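Local coordinates for probable chitinase A (Chromobacterium violaceum, PDB 4TX8), which probably hydrolyses internal beta-1,4 linkages of chitin as a family 18 glycoside hydrolase, an endochitinase carrying a carbohydrate-binding module, at residues 114-119 against 137-142. Residues are numbered along the deposited sequence; the frame is centred on the assembly and turned at random.
Sequences HNFANP and VVAFAD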
ATOM      1  N   HIS A 114      -1.170   0.059 -10.394  1.00 24.68           N
ATOM      2  CA  HIS A 114      -0.003   0.282 -11.257  1.00 24.68           C
ATOM      3  C   HIS A 114      -0.276   1.307 -12.353  1.00 23.07           C
ATOM      4  O   HIS A 114      -1.065   1.049 -13.262  1.00 24.44           O
ATOM      5  CB  HIS A 114       0.455  -1.018 -11.932  1.00 20.67           C
ATOM      6  CG  HIS A 114       0.876  -2.099 -10.985  1.00 24.02           C
ATOM      7  ND1 HIS A 114       1.397  -3.298 -11.421  1.00 21.31           N
ATOM      8  CD2 HIS A 114       0.848  -2.171  -9.632  1.00 27.61           C
ATOM      9  CE1 HIS A 114       1.674  -4.061 -10.379  1.00 25.58           C
ATOM     10  NE2 HIS A 114       1.352  -3.401  -9.282  1.00 23.98           N
ATOM     11  N   ASN A 115       0.394   2.453 -12.286  1.00 18.04           N
ATOM     12  CA  ASN A 115       0.365   3.407 -13.390  1.00 19.57           C
ATOM     13  C   ASN A 115       1.481   3.065 -14.378  1.00 23.48           C
ATOM     14  O   ASN A 115       2.224   3.935 -14.834  1.00 23.16           O
ATOM     15  CB  ASN A 115       0.511   4.842 -12.875  1.00 18.15           C
ATOM     16  CG  ASN A 115       0.374   5.880 -13.976  1.00 25.66           C
ATOM     17  OD1 ASN A 115      -0.494   5.774 -14.842  1.00 24.64           O
ATOM     18  ND2 ASN A 115       1.253   6.873 -13.961  1.00 25.91           N
ATOM     19  N   PHE A 116       1.595   1.776 -14.690  1.00 25.65           N
ATOM     20  CA  PHE A 116       2.671   1.269 -15.532  1.00 26.82           C
ATOM     21  C   PHE A 116       2.428  -0.193 -15.890  1.00 29.87           C
ATOM     22  O   PHE A 116       1.520  -0.828 -15.352  1.00 23.47           O
ATOM     23  CB  PHE A 116       4.030   1.420 -14.833  1.00 24.44           C
ATOM     24  CG  PHE A 116       4.099   0.771 -13.472  1.00 24.08           C
ATOM     25  CD1 PHE A 116       3.730   1.473 -12.330  1.00 20.43           C
ATOM     26  CD2 PHE A 116       4.547  -0.535 -13.332  1.00 24.46           C
ATOM     27  CE1 PHE A 116       3.798   0.882 -11.075  1.00 22.35           C
ATOM     28  CE2 PHE A 116       4.615  -1.132 -12.080  1.00 23.45           C
ATOM     29  CZ  PHE A 116       4.242  -0.423 -10.951  1.00 23.18           C
ATOM     30  N   ALA A 117       3.244  -0.716 -16.802  1.00 26.39           N
ATOM     31  CA  ALA A 117       3.213  -2.136 -17.137  1.00 23.78           C
ATOM     32  C   ALA A 117       4.368  -2.854 -16.454  1.00 23.81           C
ATOM     33  O   ALA A 117       5.455  -2.295 -16.311  1.00 25.86           O
ATOM     34  CB  ALA A 117       3.279  -2.337 -18.656  1.00 21.29           C
ATOM     35  N   ASN A 118       4.132  -4.091 -16.029  1.00 22.68           N
ATOM     36  CA  ASN A 118       5.168  -4.886 -15.380  1.00 22.21           C
ATOM     37  C   ASN A 118       4.784  -6.372 -15.527  1.00 25.48           C
ATOM     38  O   ASN A 118       3.830  -6.667 -16.247  1.00 25.69           O
ATOM     39  CB  ASN A 118       5.364  -4.409 -13.927  1.00 22.89           C
ATOM     40  CG  ASN A 118       4.425  -5.067 -12.936  1.00 23.97           C
ATOM     41  OD1 ASN A 118       3.343  -5.538 -13.283  1.00 26.97           O
ATOM     42  ND2 ASN A 118       4.836  -5.076 -11.675  1.00 22.66           N
ATOM     43  N   PRO A 119       5.517  -7.317 -14.894  1.00 26.01           N
ATOM     44  CA  PRO A 119       5.105  -8.702 -15.168  1.00 24.28           C
ATOM     45  C   PRO A 119       3.669  -9.075 -14.754  1.00 29.10           C
ATOM     46  O   PRO A 119       3.213 -10.152 -15.114  1.00 26.93           O
ATOM     47  CB  PRO A 119       6.123  -9.516 -14.361  1.00 24.44           C
ATOM     48  CG  PRO A 119       7.326  -8.675 -14.348  1.00 28.57           C
ATOM     49  CD  PRO A 119       6.781  -7.296 -14.132  1.00 27.54           C
ATOM     50  N   VAL A 137      -4.460   3.569  -4.324  1.00 22.61           N
ATOM     51  CA  VAL A 137      -3.243   4.372  -4.334  1.00 21.50           C
ATOM     52  C   VAL A 137      -2.536   4.300  -5.679  1.00 23.55           C
ATOM     53  O   VAL A 137      -1.981   3.264  -6.043  1.00 23.56           O
ATOM     54  CB  VAL A 137      -2.263   3.930  -3.237  1.00 21.42           C
ATOM     55  CG1 VAL A 137      -1.103   4.903  -3.158  1.00 20.86           C
ATOM     56  CG2 VAL A 137      -2.973   3.835  -1.896  1.00 18.41           C
ATOM     57  N   VAL A 138      -2.552   5.412  -6.405  1.00 22.76           N
ATOM     58  CA  VAL A 138      -1.963   5.476  -7.736  1.00 22.22           C
ATOM     59  C   VAL A 138      -0.437   5.512  -7.669  1.00 22.22           C
ATOM     60  O   VAL A 138       0.154   6.412  -7.072  1.00 24.39           O
ATOM     61  CB  VAL A 138      -2.481   6.703  -8.509  1.00 24.89           C
ATOM     62  CG1 VAL A 138      -1.745   6.849  -9.830  1.00 22.70           C
ATOM     63  CG2 VAL A 138      -3.985   6.579  -8.738  1.00 23.01           C
ATOM     64  N   ALA A 139       0.189   4.516  -8.290  1.00 19.61           N
ATOM     65  CA  ALA A 139       1.636   4.341  -8.243  1.00 21.73           C
ATOM     66  C   ALA A 139       2.253   4.420  -9.642  1.00 26.09           C
ATOM     67  O   ALA A 139       2.007   3.538 -10.464  1.00 29.17           O
ATOM     68  CB  ALA A 139       1.964   3.006  -7.602  1.00 21.17           C
ATOM     69  N   PHE A 140       3.067   5.437  -9.926  1.00 25.66           N
ATOM     70  CA  PHE A 140       3.491   6.458  -8.972  1.00 23.04           C
ATOM     71  C   PHE A 140       3.551   7.827  -9.634  1.00 28.09           C
ATOM     72  O   PHE A 140       3.391   7.949 -10.847  1.00 28.60           O
ATOM     73  CB  PHE A 140       4.881   6.147  -8.411  1.00 21.80           C
ATOM     74  CG  PHE A 140       4.968   4.866  -7.640  1.00 22.66           C
ATOM     75  CD1 PHE A 140       4.741   4.850  -6.271  1.00 20.89           C
ATOM     76  CD2 PHE A 140       5.312   3.683  -8.275  1.00 21.95           C
ATOM     77  CE1 PHE A 140       4.836   3.668  -5.550  1.00 21.07           C
ATOM     78  CE2 PHE A 140       5.409   2.496  -7.559  1.00 24.61           C
ATOM     79  CZ  PHE A 140       5.171   2.491  -6.197  1.00 22.65           C
ATOM     80  N   ALA A 141       3.820   8.851  -8.831  1.00 27.86           N
ATOM     81  CA  ALA A 141       4.237  10.143  -9.361  1.00 26.82           C
ATOM     82  C   ALA A 141       5.725  10.075  -9.693  1.00 29.88           C
ATOM     83  O   ALA A 141       6.432   9.187  -9.209  1.00 29.02           O
ATOM     84  CB  ALA A 141       3.955  11.259  -8.364  1.00 25.80           C
ATOM     85  N   ASP A 142       6.201  11.003 -10.517  1.00 30.20           N
ATOM     86  CA  ASP A 142       7.615  11.038 -10.882  1.00 31.22           C
ATOM     87  C   ASP A 142       8.339  12.229 -10.278  1.00 34.29           C
ATOM     88  O   ASP A 142       7.858  13.362 -10.347  1.00 30.84           O
ATOM     89  CB  ASP A 142       7.796  11.078 -12.403  1.00 32.09           C
ATOM     90  CG  ASP A 142       7.236   9.855 -13.094  1.00 38.38           C
ATOM     91  OD1 ASP A 142       7.788   8.753 -12.895  1.00 39.21           O
ATOM     92  OD2 ASP A 142       6.253  10.002 -13.851  1.00 39.70           O
TER
HETATM   93  O   HOH W   1       3.733   5.618 -12.802  1.00 29.14           O
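N115 N donates a hydrogen bond to A139 O at 2.7 Å, the one direct hydrogen bond between these two segments, made where strand 108-114 of the GH18 TIM barrel leaves its parallel neighbour 135-143. H114 and A139 make the parallel bridge, their side chains on the same face of the sheet, and an inverse gamma turn centred on N115 takes the chain off into its loop. This is the tight part: A139 O also lies at the edge of the F116 ring, 3.3 Å from F116 CE1, and N115 CB packs 3.1 Å from the same oxygen. N115 OD1 accepts from D154 N and N115 ND2 donates to T152 O, in the loop after strand 149-150, which holds the amide through both its polar atoms.

F116 gets there because its CG stands between the backbone N and the carbonyl carbon (chi1 56°), which folds the ring back over H114, with H114 CB centred under one face. On the strand side a cis peptide joins A139 to F140, and A139 CB fits beneath the middle of the F140 ring, 3.2 Å from its plane. That ring also touches D218, a calcium ligand, and lies near a bound citrate, consistent with the C-terminal ends of the strands, where TIM barrels carry their active site.

Contact thins out beyond this point. The F116 and F140 rings lie side by side with their planes nearly parallel, closest at F116 CE1 and F140 CE2, 4.2 Å apart. Here water stands in for direct backbone pairing: one molecule donates to N115 O and accepts from F140 N, each at 3.0 Å.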